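Local coordinates for cytochrome C3, A dimeric class III c-type cytochrome (Desulfovibrio gigas, PDB 1GYO), which probably carries electrons, as a disulfide-linked dimer in which each subunit holds four heme c groups with bis-histidine iron coordination, at residues I9-G14 against I57-R62; K51-H56 against R66-A71; T94-I97 against G102-E105. All blocks are in the same frame, centred on the assembly; numbering follows the deposited sequence. Where two conformers were deposited one is given.

Contact 1: I9-G14 against I57-R62; sequences ITAPEG and IDRDDR. With HEC (heme c), chain F.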
loop_
_atom_site.group_PDB
_atom_site.type_symbol
_atom_site.label_atom_id
_atom_site.label_comp_id
_atom_site.label_asym_id
_atom_site.label_seq_id
_atom_site.Cartn_x
_atom_site.Cartn_y
_atom_site.Cartn_z
ATOM N N ILE A 9 6.598 16.631 -6.753
ATOM C CA ILE A 9 6.456 17.202 -5.461
ATOM C C ILE A 9 6.889 18.681 -5.564
ATOM O O ILE A 9 7.961 18.949 -6.084
ATOM C CB ILE A 9 7.275 16.454 -4.409
ATOM C CG1 ILE A 9 7.079 14.952 -4.452
ATOM C CG2 ILE A 9 6.940 17.017 -2.999
ATOM C CD1 ILE A 9 8.100 14.182 -3.603
ATOM N N THR A 10 6.048 19.560 -5.064
ATOM C CA THR A 10 6.433 20.992 -5.095
ATOM C C THR A 10 5.950 21.690 -3.822
ATOM O O THR A 10 5.614 21.016 -2.842
ATOM C CB THR A 10 6.014 21.621 -6.401
ATOM O OG1 THR A 10 6.569 22.962 -6.545
ATOM C CG2 THR A 10 4.501 21.681 -6.435
ATOM N N ALA A 11 5.940 22.993 -3.833
ATOM C CA ALA A 11 5.512 23.770 -2.694
ATOM C C ALA A 11 4.052 23.467 -2.383
ATOM O O ALA A 11 3.284 22.993 -3.229
ATOM C CB ALA A 11 5.721 25.261 -2.965
ATOM N N PRO A 12 3.611 23.764 -1.145
ATOM C CA PRO A 12 2.199 23.536 -0.801
ATOM C C PRO A 12 1.264 24.251 -1.760
ATOM O O PRO A 12 1.563 25.346 -2.243
ATOM C CB PRO A 12 2.129 24.160 0.604
ATOM C CG PRO A 12 3.517 23.993 1.155
ATOM C CD PRO A 12 4.395 24.298 -0.012
ATOM N N GLU A 13 0.112 23.633 -1.975
ATOM C CA GLU A 13 -0.891 24.108 -2.910
ATOM C C GLU A 13 -1.161 25.591 -2.751
ATOM O O GLU A 13 -1.390 25.975 -1.603
ATOM C CB GLU A 13 -2.220 23.370 -2.677
ATOM C CG GLU A 13 -3.317 23.714 -3.673
ATOM C CD GLU A 13 -3.174 22.886 -4.923
ATOM O OE1 GLU A 13 -3.585 23.320 -6.016
ATOM O OE2 GLU A 13 -2.619 21.766 -4.796
ATOM N N GLY A 14 -1.080 26.364 -3.824
ATOM C CA GLY A 14 -1.409 27.759 -3.742
ATOM C C GLY A 14 -0.210 28.629 -3.439
ATOM O O GLY A 14 -0.357 29.858 -3.557
ATOM N N ILE A 57 3.147 22.222 6.088
ATOM C CA ILE A 57 2.861 23.433 5.386
ATOM C C ILE A 57 3.818 24.587 5.683
ATOM O O ILE A 57 4.063 25.382 4.793
ATOM C CB ILE A 57 1.426 23.912 5.680
ATOM C CG1 ILE A 57 0.371 22.880 5.479
ATOM C CG2 ILE A 57 1.091 25.151 4.814
ATOM C CD1 ILE A 57 -0.989 23.563 5.305
ATOM N N ASP A 58 4.296 24.689 6.906
ATOM C CA ASP A 58 5.046 25.867 7.308
ATOM C C ASP A 58 6.373 25.961 6.560
ATOM O O ASP A 58 7.126 24.980 6.530
ATOM C CB ASP A 58 5.378 25.806 8.802
ATOM C CG ASP A 58 6.293 26.957 9.156
ATOM O OD1 ASP A 58 5.965 28.118 8.889
ATOM O OD2 ASP A 58 7.424 26.755 9.622
ATOM N N ARG A 59 6.695 27.101 6.023
ATOM C CA ARG A 59 7.959 27.373 5.344
ATOM C C ARG A 59 8.679 28.522 6.008
ATOM O O ARG A 59 9.657 29.033 5.444
ATOM C CB ARG A 59 7.687 27.642 3.856
ATOM C CG ARG A 59 7.183 26.374 3.159
ATOM C CD ARG A 59 6.549 26.737 1.838
ATOM N NE ARG A 59 7.535 26.916 0.776
ATOM C CZ ARG A 59 7.307 27.494 -0.382
ATOM N NH1 ARG A 59 6.135 28.077 -0.668
ATOM N NH2 ARG A 59 8.252 27.540 -1.305
ATOM N N ASP A 60 8.285 28.915 7.211
ATOM C CA ASP A 60 8.955 30.033 7.871
ATOM C C ASP A 60 10.372 29.712 8.319
ATOM O O ASP A 60 11.178 30.635 8.468
ATOM C CB ASP A 60 8.164 30.498 9.086
ATOM C CG ASP A 60 6.818 31.127 8.838
ATOM O OD1 ASP A 60 6.525 31.364 7.661
ATOM O OD2 ASP A 60 6.130 31.396 9.853
ATOM N N ASP A 61 10.659 28.456 8.571
ATOM C CA ASP A 61 11.997 27.967 8.937
ATOM C C ASP A 61 12.204 26.620 8.318
ATOM O O ASP A 61 11.343 26.140 7.583
ATOM C CB ASP A 61 12.194 28.001 10.471
ATOM C CG ASP A 61 11.377 27.013 11.230
ATOM O OD1 ASP A 61 11.126 25.872 10.775
ATOM O OD2 ASP A 61 10.903 27.410 12.306
ATOM N N ARG A 62 13.380 26.039 8.569
ATOM C CA ARG A 62 13.705 24.692 8.089
ATOM C C ARG A 62 13.913 23.760 9.275
ATOM O O ARG A 62 14.594 22.758 9.142
ATOM C CB ARG A 62 14.969 24.735 7.208
ATOM C CG ARG A 62 14.746 25.529 5.933
ATOM C CD ARG A 62 15.987 25.401 5.039
ATOM N NE ARG A 62 15.813 26.241 3.819
ATOM C CZ ARG A 62 16.757 26.405 2.923
ATOM N NH1 ARG A 62 17.916 25.765 3.092
ATOM N NH2 ARG A 62 16.525 27.190 1.906
HETATM FE FE HEC F . 15.578 19.240 -1.016
HETATM C CHA HEC F . 12.579 20.855 -1.239
HETATM C CHB HEC F . 17.111 22.159 -0.405
HETATM C CHC HEC F . 18.542 17.610 -0.687
HETATM C CHD HEC F . 14.070 16.334 -1.767
HETATM N NA HEC F . 14.967 21.130 -0.901
HETATM C C1A HEC F . 13.694 21.644 -1.017
HETATM C C2A HEC F . 13.698 23.077 -0.897
HETATM C C3A HEC F . 14.986 23.448 -0.686
HETATM C C4A HEC F . 15.770 22.235 -0.672
HETATM C CMA HEC F . 15.551 24.834 -0.519
HETATM C CAA HEC F . 12.494 23.963 -1.057
HETATM C CBA HEC F . 11.880 24.398 0.247
HETATM C CGA HEC F . 10.703 25.331 0.096
HETATM O O1A HEC F . 10.256 25.581 -1.030
HETATM O O2A HEC F . 10.205 25.834 1.134
HETATM N NB HEC F . 17.465 19.771 -0.612
HETATM C C1B HEC F . 17.902 21.039 -0.301
HETATM C C2B HEC F . 19.285 21.017 0.135
HETATM C C3B HEC F . 19.667 19.714 0.115
HETATM C C4B HEC F . 18.551 18.953 -0.397
HETATM C CMB HEC F . 20.036 22.240 0.578
HETATM C CAB HEC F . 20.941 19.095 0.629
HETATM C CBB HEC F . 21.070 19.202 2.150
HETATM N NC HEC F . 16.193 17.357 -1.225
HETATM C C1C HEC F . 17.486 16.860 -1.148
HETATM C C2C HEC F . 17.543 15.481 -1.556
HETATM C C3C HEC F . 16.266 15.106 -1.829
HETATM C C4C HEC F . 15.436 16.276 -1.625
HETATM C CMC HEC F . 18.828 14.681 -1.643
HETATM C CAC HEC F . 15.762 13.782 -2.308
HETATM C CBC HEC F . 16.331 12.558 -1.587
HETATM N ND HEC F . 13.691 18.710 -1.373
HETATM C C1D HEC F . 13.238 17.417 -1.639
HETATM C C2D HEC F . 11.808 17.402 -1.785
HETATM C C3D HEC F . 11.383 18.688 -1.664
HETATM C C4D HEC F . 12.547 19.494 -1.404
HETATM C CMD HEC F . 10.976 16.170 -2.043
HETATM C CAD HEC F . 9.968 19.192 -1.750
HETATM C CBD HEC F . 9.582 19.642 -3.148
HETATM C CGD HEC F . 10.241 20.948 -3.546
HETATM O O1D HEC F . 11.230 20.849 -4.338
HETATM O O2D HEC F . 9.832 22.003 -3.077
#
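A heme propionate site of this class III cytochrome c brings the two loops together: Ala11 and Pro12 pack on Arg59, the arginine that holds a carboxylate of the heme c of chain F. The grip is two-pronged. Arg59 NE gives an almost straight hydrogen bond to heme O2A (2.9 Å, 175° at the hydrogen), and Arg59 NH2 gives a more bent one to O1A (2.8 Å). The carboxyl carbon CGA lies in the guanidinium plane, at its edge, so both oxygens meet the N-H groups side by side; the pairing would be expected to stabilise the propionate's negative charge. The chain bends at chi3 (82°), so NE leaves the extended course of CB-CG-CD and swings toward the propionate. Over one guanidinium face sits the methyl of Ala11, CB lying 3.7 Å from Arg59 NH1 and offset toward the rim. Pro12 supports the stem of the same side chain, its CD 3.7 Å from Arg59 CD as the two cross obliquely. The proline also touches the backbone ahead of the arginine, CG lying 3.9 Å from Ile57 O. Asp58 OD1 accepts from Asp60 N (3.0 Å), an Asx turn with Arg59 at its centre. At the other end of the second loop, the guanidinium of Arg62 lies over heme methyl CMA. Arg59 NH1 also donates a hydrogen bond to Asp16 O. The 9-14 loop leaves strand 6-9, whose Ile9 pairs through its backbone with Val24 of strand 24-27, and both Pro12 and Arg59 rest on Phe68 of helix 68-72.

Contact 2: K51-H56 against R66-A71; sequences KCADCH and RGFYKA. With HEC (heme c), chain D.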
loop_
_atom_site.group_PDB
_atom_site.type_symbol
_atom_site.label_atom_id
_atom_site.label_comp_id
_atom_site.label_asym_id
_atom_site.label_seq_id
_atom_site.Cartn_x
_atom_site.Cartn_y
_atom_site.Cartn_z
ATOM N N LYS A 51 -1.444 14.192 0.558
ATOM C CA LYS A 51 -0.212 14.901 0.229
ATOM C C LYS A 51 0.433 15.405 1.512
ATOM O O LYS A 51 -0.232 15.851 2.428
ATOM C CB LYS A 51 -0.512 16.091 -0.677
ATOM C CG LYS A 51 -0.975 15.605 -2.063
ATOM C CD LYS A 51 -0.996 16.783 -3.027
ATOM C CE LYS A 51 -1.358 16.383 -4.441
ATOM N NZ LYS A 51 -0.230 16.081 -5.366
ATOM N N CYS A 52 1.762 15.315 1.532
ATOM C CA CYS A 52 2.480 15.617 2.738
ATOM C C CYS A 52 2.193 17.047 3.192
ATOM O O CYS A 52 2.019 17.294 4.397
ATOM C CB CYS A 52 3.977 15.380 2.556
ATOM S SG CYS A 52 4.423 13.836 1.760
ATOM N N ALA A 53 2.167 17.990 2.270
ATOM C CA ALA A 53 1.949 19.371 2.576
ATOM C C ALA A 53 0.517 19.688 2.977
ATOM O O ALA A 53 0.259 20.824 3.378
ATOM C CB ALA A 53 2.323 20.285 1.422
ATOM N N ASP A 54 -0.384 18.697 3.030
ATOM C CA ASP A 54 -1.648 18.939 3.711
ATOM C C ASP A 54 -1.376 19.287 5.165
ATOM O O ASP A 54 -2.169 19.997 5.805
ATOM C CB ASP A 54 -2.556 17.728 3.666
ATOM C CG ASP A 54 -3.208 17.431 2.365
ATOM O OD1 ASP A 54 -2.992 18.151 1.336
ATOM O OD2 ASP A 54 -3.974 16.416 2.410
ATOM N N CYS A 55 -0.269 18.762 5.692
ATOM C CA CYS A 55 0.134 18.946 7.078
ATOM C C CYS A 55 1.456 19.669 7.213
ATOM O O CYS A 55 1.605 20.585 8.035
ATOM C CB CYS A 55 0.263 17.621 7.835
ATOM S SG CYS A 55 -1.320 16.726 7.793
ATOM N N HIS A 56 2.404 19.306 6.378
ATOM C CA HIS A 56 3.758 19.915 6.358
ATOM C C HIS A 56 3.738 21.173 5.520
ATOM O O HIS A 56 4.234 21.221 4.394
ATOM C CB HIS A 56 4.741 18.878 5.816
ATOM C CG HIS A 56 4.974 17.737 6.750
ATOM N ND1 HIS A 56 5.903 17.799 7.762
ATOM C CD2 HIS A 56 4.407 16.521 6.863
ATOM C CE1 HIS A 56 5.906 16.656 8.443
ATOM N NE2 HIS A 56 4.980 15.844 7.917
ATOM N N ARG A 66 7.066 19.619 12.050
ATOM C CA ARG A 66 5.779 19.502 11.353
ATOM C C ARG A 66 5.727 20.376 10.108
ATOM O O ARG A 66 4.693 20.437 9.447
ATOM C CB ARG A 66 4.634 19.872 12.303
ATOM C CG ARG A 66 4.430 18.880 13.420
ATOM C CD ARG A 66 3.256 19.224 14.284
ATOM N NE ARG A 66 3.150 18.349 15.423
ATOM C CZ ARG A 66 2.032 18.230 16.129
ATOM N NH1 ARG A 66 1.974 17.405 17.177
ATOM N NH2 ARG A 66 1.019 18.957 15.711
ATOM N N GLY A 67 6.849 21.031 9.774
ATOM C CA GLY A 67 6.874 21.939 8.640
ATOM C C GLY A 67 7.320 21.279 7.344
ATOM O O GLY A 67 7.554 20.072 7.302
ATOM N N PHE A 68 7.375 22.078 6.303
ATOM C CA PHE A 68 7.619 21.580 4.954
ATOM C C PHE A 68 9.024 21.029 4.796
ATOM O O PHE A 68 9.200 19.886 4.340
ATOM C CB PHE A 68 7.355 22.723 3.962
ATOM C CG PHE A 68 7.448 22.328 2.519
ATOM C CD1 PHE A 68 6.448 21.593 1.927
ATOM C CD2 PHE A 68 8.538 22.719 1.755
ATOM C CE1 PHE A 68 6.502 21.276 0.587
ATOM C CE2 PHE A 68 8.598 22.403 0.395
ATOM C CZ PHE A 68 7.569 21.693 -0.196
ATOM N N TYR A 69 10.049 21.801 5.142
ATOM C CA TYR A 69 11.422 21.354 4.867
ATOM C C TYR A 69 11.764 20.032 5.545
ATOM O O TYR A 69 12.424 19.163 4.950
ATOM C CB TYR A 69 12.427 22.414 5.267
ATOM C CG TYR A 69 13.822 22.200 4.723
ATOM C CD1 TYR A 69 14.145 22.647 3.441
ATOM C CD2 TYR A 69 14.837 21.598 5.450
ATOM C CE1 TYR A 69 15.399 22.484 2.931
ATOM C CE2 TYR A 69 16.102 21.431 4.970
ATOM C CZ TYR A 69 16.385 21.872 3.689
ATOM O OH TYR A 69 17.655 21.740 3.157
ATOM N N LYS A 70 11.341 19.869 6.792
ATOM C CA LYS A 70 11.679 18.670 7.539
ATOM C C LYS A 70 11.023 17.417 6.995
ATOM O O LYS A 70 11.523 16.316 7.223
ATOM C CB LYS A 70 11.353 18.846 9.028
ATOM C CG LYS A 70 12.412 19.649 9.800
ATOM C CD LYS A 70 13.697 18.885 10.005
ATOM C CE LYS A 70 14.738 19.626 10.822
ATOM N NZ LYS A 70 14.446 19.742 12.271
ATOM N N ALA A 71 9.913 17.529 6.225
ATOM C CA ALA A 71 9.294 16.330 5.640
ATOM C C ALA A 71 10.281 15.605 4.722
ATOM O O ALA A 71 10.228 14.383 4.602
ATOM C CB ALA A 71 8.056 16.688 4.860
HETATM FE FE HEC D . 4.638 13.962 8.466
HETATM C CHA HEC D . 6.539 14.245 11.244
HETATM C CHB HEC D . 7.397 13.310 6.638
HETATM C CHC HEC D . 2.707 13.348 5.739
HETATM C CHD HEC D . 1.931 15.006 10.151
HETATM N NA HEC D . 6.572 13.798 8.862
HETATM C C1A HEC D . 7.200 13.928 10.080
HETATM C C2A HEC D . 8.620 13.728 9.949
HETATM C C3A HEC D . 8.874 13.496 8.641
HETATM C C4A HEC D . 7.597 13.512 7.969
HETATM C CMA HEC D . 10.198 13.287 7.963
HETATM C CAA HEC D . 9.627 13.811 11.079
HETATM C CBA HEC D . 10.264 15.198 11.095
HETATM C CGA HEC D . 11.282 15.381 12.190
HETATM O O1A HEC D . 12.330 16.012 11.929
HETATM O O2A HEC D . 11.009 14.969 13.339
HETATM N NB HEC D . 4.980 13.403 6.564
HETATM C C1B HEC D . 6.200 13.209 5.963
HETATM C C2B HEC D . 6.057 12.855 4.568
HETATM C C3B HEC D . 4.722 12.852 4.311
HETATM C C4B HEC D . 4.057 13.182 5.553
HETATM C CMB HEC D . 7.200 12.594 3.639
HETATM C CAB HEC D . 4.023 12.578 3.016
HETATM C CBB HEC D . 4.401 11.213 2.406
HETATM N NC HEC D . 2.702 14.126 8.036
HETATM C C1C HEC D . 2.060 13.827 6.850
HETATM C C2C HEC D . 0.645 14.114 6.936
HETATM C C3C HEC D . 0.432 14.653 8.162
HETATM C C4C HEC D . 1.700 14.623 8.858
HETATM C CMC HEC D . -0.338 13.897 5.809
HETATM C CAC HEC D . -0.840 15.215 8.722
HETATM C CBC HEC D . -2.036 14.273 8.721
HETATM N ND HEC D . 4.319 14.558 10.321
HETATM C C1D HEC D . 3.108 14.929 10.869
HETATM C C2D HEC D . 3.249 15.193 12.285
HETATM C C3D HEC D . 4.559 14.967 12.592
HETATM C C4D HEC D . 5.209 14.573 11.376
HETATM C CMD HEC D . 2.117 15.608 13.179
HETATM C CAD HEC D . 5.226 15.032 13.936
HETATM C CBD HEC D . 5.366 13.676 14.589
HETATM C CGD HEC D . 4.013 13.049 14.930
HETATM O O1D HEC D . 3.721 11.988 14.377
HETATM O O2D HEC D . 3.290 13.659 15.734
#
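Cys52 O accepts two backbone N-H groups, from Cys55 and His56 (2.8 Å to His56 N), closing the turn that presents His56 to Gly67 and Ala71. This is the CXXCH heme-binding motif: Cys52 and Cys55 are joined by thioether bonds to the heme c of chain D, and His56 NE2 binds its iron at 2.0 Å. The second segment helps to set the rotation of that imidazole, which the iron also holds. His56 ND1 donates to Gly67 O (2.8 Å, 149° at the hydrogen); the oxygen lies near the ring plane, while the donor stands above the carbonyl plane. Over one ring face lies the methyl of Ala71, a CH-pi contact with CB 3.9 Å from the centroid. The hydrogen on His56 CA points almost straight at Arg66 O, with CA 3.3 Å from that oxygen. His56 O is buried without a conventional partner; Phe68 CD1 meets it with the ring edge at 3.3 Å. The extended Arg66 chain runs out along the heme, its guanidinium over methyl CMD. His41, past helix 36-39, supplies the second iron ligand, and Phe68, starting helix 68-72, meets Trp72 edge-to-face and touches Pro12 from the loop after strand 6-9.

Contact 3: T94-I97 against G102-E105; sequences TGPI and GCHE. With HEC (heme c), chain F.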
loop_
_atom_site.group_PDB
_atom_site.type_symbol
_atom_site.label_atom_id
_atom_site.label_comp_id
_atom_site.label_asym_id
_atom_site.label_seq_id
_atom_site.Cartn_x
_atom_site.Cartn_y
_atom_site.Cartn_z
ATOM N N THR A 94 20.365 2.520 -2.098
ATOM C CA THR A 94 19.399 3.571 -1.714
ATOM C C THR A 94 19.496 4.730 -2.673
ATOM O O THR A 94 20.195 4.681 -3.696
ATOM C CB THR A 94 19.683 3.948 -0.262
ATOM O OG1 THR A 94 18.553 4.700 0.246
ATOM C CG2 THR A 94 20.933 4.765 -0.056
ATOM N N GLY A 95 18.778 5.792 -2.322
ATOM C CA GLY A 95 18.693 6.987 -3.129
ATOM C C GLY A 95 19.747 8.031 -2.820
ATOM O O GLY A 95 20.618 7.841 -1.985
ATOM N N PRO A 96 19.661 9.142 -3.539
ATOM C CA PRO A 96 20.674 10.197 -3.442
ATOM C C PRO A 96 20.592 11.036 -2.195
ATOM O O PRO A 96 19.551 11.223 -1.562
ATOM C CB PRO A 96 20.401 11.079 -4.677
ATOM C CG PRO A 96 18.952 10.848 -4.992
ATOM C CD PRO A 96 18.674 9.429 -4.608
ATOM N N ILE A 97 21.761 11.603 -1.891
ATOM C CA ILE A 97 21.950 12.399 -0.684
ATOM C C ILE A 97 22.448 13.797 -0.974
ATOM O O ILE A 97 22.072 14.724 -0.245
ATOM C CB ILE A 97 22.899 11.637 0.260
ATOM C CG1 ILE A 97 22.242 10.305 0.711
ATOM C CG2 ILE A 97 23.344 12.473 1.425
ATOM C CD1 ILE A 97 23.248 9.292 1.251
ATOM N N GLY A 102 20.184 14.005 -8.090
ATOM C CA GLY A 102 18.946 13.245 -8.218
ATOM C C GLY A 102 17.720 14.101 -7.964
ATOM O O GLY A 102 17.011 14.499 -8.904
ATOM N N CYS A 103 17.400 14.396 -6.712
ATOM C CA CYS A 103 16.163 15.063 -6.375
ATOM C C CYS A 103 16.068 16.454 -7.010
ATOM O O CYS A 103 15.102 16.769 -7.675
ATOM C CB CYS A 103 15.972 15.140 -4.838
ATOM S SG CYS A 103 16.099 13.499 -4.119
ATOM N N HIS A 104 17.131 17.261 -6.767
ATOM C CA HIS A 104 17.193 18.599 -7.308
ATOM C C HIS A 104 18.109 18.652 -8.512
ATOM O O HIS A 104 18.926 19.474 -8.662
ATOM C CB HIS A 104 17.664 19.608 -6.217
ATOM C CG HIS A 104 16.772 19.604 -5.007
ATOM N ND1 HIS A 104 15.475 20.077 -5.039
ATOM C CD2 HIS A 104 16.984 19.274 -3.700
ATOM C CE1 HIS A 104 14.980 19.986 -3.795
ATOM N NE2 HIS A 104 15.849 19.490 -2.969
ATOM N N GLU A 105 17.938 17.672 -9.418
ATOM C CA GLU A 105 18.627 17.562 -10.671
ATOM C C GLU A 105 17.711 17.240 -11.837
ATOM O O GLU A 105 16.641 16.635 -11.667
ATOM C CB GLU A 105 19.579 16.362 -10.574
ATOM C CG GLU A 105 20.488 16.125 -11.754
ATOM C CD GLU A 105 21.458 14.967 -11.591
ATOM O OE1 GLU A 105 21.507 14.302 -10.536
ATOM O OE2 GLU A 105 22.238 14.675 -12.537
HETATM FE FE HEC F . 15.578 19.240 -1.016
HETATM C CHA HEC F . 12.579 20.855 -1.239
HETATM C CHB HEC F . 17.111 22.159 -0.405
HETATM C CHC HEC F . 18.542 17.610 -0.687
HETATM C CHD HEC F . 14.070 16.334 -1.767
HETATM N NA HEC F . 14.967 21.130 -0.901
HETATM C C1A HEC F . 13.694 21.644 -1.017
HETATM C C2A HEC F . 13.698 23.077 -0.897
HETATM C C3A HEC F . 14.986 23.448 -0.686
HETATM C C4A HEC F . 15.770 22.235 -0.672
HETATM C CMA HEC F . 15.551 24.834 -0.519
HETATM C CAA HEC F . 12.494 23.963 -1.057
HETATM C CBA HEC F . 11.880 24.398 0.247
HETATM C CGA HEC F . 10.703 25.331 0.096
HETATM O O1A HEC F . 10.256 25.581 -1.030
HETATM O O2A HEC F . 10.205 25.834 1.134
HETATM N NB HEC F . 17.465 19.771 -0.612
HETATM C C1B HEC F . 17.902 21.039 -0.301
HETATM C C2B HEC F . 19.285 21.017 0.135
HETATM C C3B HEC F . 19.667 19.714 0.115
HETATM C C4B HEC F . 18.551 18.953 -0.397
HETATM C CMB HEC F . 20.036 22.240 0.578
HETATM C CAB HEC F . 20.941 19.095 0.629
HETATM C CBB HEC F . 21.070 19.202 2.150
HETATM N NC HEC F . 16.193 17.357 -1.225
HETATM C C1C HEC F . 17.486 16.860 -1.148
HETATM C C2C HEC F . 17.543 15.481 -1.556
HETATM C C3C HEC F . 16.266 15.106 -1.829
HETATM C C4C HEC F . 15.436 16.276 -1.625
HETATM C CMC HEC F . 18.828 14.681 -1.643
HETATM C CAC HEC F . 15.762 13.782 -2.308
HETATM C CBC HEC F . 16.331 12.558 -1.587
HETATM N ND HEC F . 13.691 18.710 -1.373
HETATM C C1D HEC F . 13.238 17.417 -1.639
HETATM C C2D HEC F . 11.808 17.402 -1.785
HETATM C C3D HEC F . 11.383 18.688 -1.664
HETATM C C4D HEC F . 12.547 19.494 -1.404
HETATM C CMD HEC F . 10.976 16.170 -2.043
HETATM C CAD HEC F . 9.968 19.192 -1.750
HETATM C CBD HEC F . 9.582 19.642 -3.148
HETATM C CGD HEC F . 10.241 20.948 -3.546
HETATM O O1D HEC F . 11.230 20.849 -4.338
HETATM O O2D HEC F . 9.832 22.003 -3.077
#
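A small apolar contact between two parts of the loop that follows helix 80-89 sets Pro96 against Gly102 and Cys103, beside the heme c of chain F. One atom, Pro96 CG, does the touching. It lies 4.0 Å from Gly102 CA and equally far from Cys103 SG, so the proline ring rests on the backbone just before the cysteine and on the sulfur itself. Gly102, with phi at 79°, presents its bare CA to the ring, and this lets the proline close directly on the main chain. The sulfur is committed to the heme: Cys103 SG is bonded to heme CAC at 1.9 Å. With chi1 at -54° SG stands anti to the carbonyl carbon, where it meets both heme CAC and Pro96 CG. Within the second segment, Glu105 folds back on Gly102. Its carboxylate takes a hydrogen bond from Gly102 N through OE1 (2.8 Å, 160° at the hydrogen), using the anti lone pair, while the backbone bond from Glu105 N to Gly102 O is weak. Between them His104 projects to the heme, NE2 binding the iron at 2.0 Å; His73 is the second axial ligand, and Phe21 meets the His104 ring edge-to-face. The 94-97 segment borders the heme through its backbone as well, with Pro96 O 3.5 Å from vinyl-derived CBC and Ile97 O close to methyl CMC. Pro96 O also accepts from ND1 of His84, an axial ligand of a different heme, so this residue lies between two heme sites. With Cys99 forming the other thioether, the second segment completes a CXXXCH heme-attachment sequence, in which three residues separate the cysteines, within the multiheme core of a class III cytochrome c.

In the fold
Contacts 1 and 2 interlock: their segments alternate along the chain, their centres lie 7 Å apart, and Asp58 O to Phe68 N, at 2.9 Å, is a probable backbone hydrogen bond between them. Contact 3 follows both in sequence, with its centre about 20 Å from that of contact 1 and about 19 Å from that of contact 2, on the opposite side of the chain's centre from the latter. No atoms of contact 3 touch theirs, yet the heme of chain F bridges contacts 1 and 3: one holds one of its propionates, the other supplies an iron ligand and a thioether. Contact 2 attaches the heme of chain D, while its Phe68 and Tyr69 also touch that of chain F.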